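Local atomic coordinates of precorrin-8x Methyl Mutase (Thermus thermophilus, PDB entry 1V9C), a protein that probably catalyses the methyl-group migration that converts precorrin-8X to hydrogenobyrinate in cobalamin biosynthesis. Residues V161-V166 / E184-G189. Numbering follows the deposited sequence.
Sequences VGFVNV and EGRKGG. With SO4 (sulfate ion), chain G.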
loop_
_atom_site.group_PDB
_atom_site.type_symbol
_atom_site.label_atom_id
_atom_site.label_comp_id
_atom_site.label_asym_id
_atom_site.label_seq_id
_atom_site.Cartn_x
_atom_site.Cartn_y
_atom_site.Cartn_z
ATOM N N VAL B 161 1.841 -0.835 10.521
ATOM C CA VAL B 161 0.888 -1.936 10.618
ATOM C C VAL B 161 1.710 -3.103 11.130
ATOM O O VAL B 161 2.903 -3.162 10.876
ATOM C CB VAL B 161 0.262 -2.255 9.220
ATOM C CG1 VAL B 161 1.358 -2.504 8.229
ATOM C CG2 VAL B 161 -0.700 -3.478 9.298
ATOM N N GLY B 162 1.106 -4.007 11.890
ATOM C CA GLY B 162 1.883 -5.130 12.380
ATOM C C GLY B 162 1.595 -5.625 13.783
ATOM O O GLY B 162 0.701 -5.130 14.472
ATOM N N PHE B 163 2.396 -6.598 14.208
ATOM C CA PHE B 163 2.235 -7.241 15.505
ATOM C C PHE B 163 3.448 -7.128 16.433
ATOM O O PHE B 163 3.445 -7.658 17.545
ATOM C CB PHE B 163 1.895 -8.714 15.269
ATOM C CG PHE B 163 0.673 -8.924 14.411
ATOM C CD1 PHE B 163 -0.564 -9.196 14.991
ATOM C CD2 PHE B 163 0.759 -8.832 13.023
ATOM C CE1 PHE B 163 -1.694 -9.374 14.208
ATOM C CE2 PHE B 163 -0.370 -9.006 12.223
ATOM C CZ PHE B 163 -1.602 -9.279 12.820
ATOM N N VAL B 164 4.481 -6.427 15.987
ATOM C CA VAL B 164 5.673 -6.272 16.804
ATOM C C VAL B 164 6.095 -4.811 16.944
ATOM O O VAL B 164 6.528 -4.198 15.969
ATOM C CB VAL B 164 6.854 -7.083 16.204
ATOM C CG1 VAL B 164 8.063 -7.000 17.114
ATOM C CG2 VAL B 164 6.444 -8.539 16.005
ATOM N N ASN B 165 5.959 -4.267 18.158
ATOM C CA ASN B 165 6.343 -2.885 18.472
ATOM C C ASN B 165 5.358 -1.827 17.985
ATOM O O ASN B 165 5.536 -0.633 18.254
ATOM C CB ASN B 165 7.718 -2.564 17.869
ATOM C CG ASN B 165 8.810 -3.470 18.391
ATOM O OD1 ASN B 165 9.705 -3.885 17.643
ATOM N ND2 ASN B 165 8.754 -3.777 19.682
ATOM N N VAL B 166 4.326 -2.258 17.268
ATOM C CA VAL B 166 3.348 -1.336 16.714
ATOM C C VAL B 166 2.552 -0.527 17.739
ATOM O O VAL B 166 2.495 0.714 17.664
ATOM C CB VAL B 166 2.357 -2.087 15.783
ATOM C CG1 VAL B 166 1.252 -1.146 15.316
ATOM C CG2 VAL B 166 3.107 -2.639 14.576
ATOM N N GLU B 184 -5.092 3.915 15.414
ATOM C CA GLU B 184 -5.058 3.127 16.642
ATOM C C GLU B 184 -5.039 1.629 16.360
ATOM O O GLU B 184 -5.701 1.156 15.438
ATOM C CB GLU B 184 -6.290 3.460 17.493
ATOM C CG GLU B 184 -6.514 4.947 17.743
ATOM C CD GLU B 184 -6.096 5.390 19.133
ATOM O OE1 GLU B 184 -4.876 5.456 19.407
ATOM O OE2 GLU B 184 -6.999 5.660 19.955
ATOM N N GLY B 185 -4.262 0.888 17.145
ATOM C CA GLY B 185 -4.209 -0.547 16.980
ATOM C C GLY B 185 -3.086 -1.089 16.124
ATOM O O GLY B 185 -2.031 -0.458 15.998
ATOM N N ARG B 186 -3.318 -2.270 15.545
ATOM C CA ARG B 186 -2.322 -2.924 14.708
ATOM C C ARG B 186 -2.464 -2.557 13.230
ATOM O O ARG B 186 -1.564 -2.832 12.438
ATOM C CB ARG B 186 -2.410 -4.446 14.854
ATOM C CG ARG B 186 -2.581 -4.886 16.280
ATOM C CD ARG B 186 -1.823 -6.143 16.592
ATOM N NE ARG B 186 -0.809 -5.860 17.601
ATOM C CZ ARG B 186 -0.138 -6.786 18.273
ATOM N NH1 ARG B 186 -0.368 -8.073 18.046
ATOM N NH2 ARG B 186 0.755 -6.421 19.179
ATOM N N LYS B 187 -3.583 -1.941 12.875
ATOM C CA LYS B 187 -3.836 -1.552 11.495
ATOM C C LYS B 187 -3.139 -0.276 11.088
ATOM O O LYS B 187 -2.890 0.600 11.912
ATOM C CB LYS B 187 -5.329 -1.384 11.238
ATOM C CG LYS B 187 -6.083 -2.681 11.219
ATOM C CD LYS B 187 -7.487 -2.495 10.703
ATOM C CE LYS B 187 -8.133 -3.849 10.508
ATOM N NZ LYS B 187 -9.412 -3.729 9.780
ATOM N N GLY B 188 -2.844 -0.188 9.795
ATOM C CA GLY B 188 -2.186 0.978 9.235
ATOM C C GLY B 188 -1.564 0.523 7.932
ATOM O O GLY B 188 -2.106 -0.373 7.290
ATOM N N GLY B 189 -0.439 1.117 7.538
ATOM C CA GLY B 189 0.202 0.689 6.301
ATOM C C GLY B 189 0.451 1.802 5.303
ATOM O O GLY B 189 -0.126 2.873 5.409
HETATM S S SO4 G . 3.357 -4.432 20.296
HETATM O O1 SO4 G . 4.514 -5.334 20.183
HETATM O O2 SO4 G . 3.729 -3.205 21.040
HETATM O O3 SO4 G . 2.270 -5.122 21.028
HETATM O O4 SO4 G . 2.887 -4.081 18.937
#
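Gly162 and Arg186 join two neighbouring loops of the doubly wound alpha/beta fold. Each loop follows a parallel strand, 155-158 or 180-183, and leads into a helix, 166-174 or 190-205. The backbone hydrogen bond runs from Gly162 N to Arg186 O, 3.0 Å long, with an N-H...O angle of 153°. Val161 CA adds a C-H...O contact to the same Arg186 O at 3.2 Å, so two donors meet one carbonyl.

The valine side chains pack on the glycine backbone of 184-189. Val161 CB rests on Gly188 C at 3.6 Å, and its CG1 reaches Gly189 CA. Val166 CG1 touches Gly185 O at 3.4 Å. Thr40 of the second subunit packs on Val161, and Ala41 of that subunit on Arg186.

The Arg186 chain is bent at chi2 and chi3 and runs past Gly162 O to Phe163. One guanidinium face lies against Phe163 CA. Arg186 NH1 meets the Phe163 ring at its edge, 3.3 Å from Phe163 CD1; ring and guanidinium planes are 80° apart.

A sulfate, probably from the crystallisation liquor, sits at the start of helix 166-174. Asn165 N donates to its O1 at 2.7 Å, and Leu167 N also binds the ion. Arg186 NH2 approaches sulfate O3 to 2.7 Å, with O3 in the guanidinium plane.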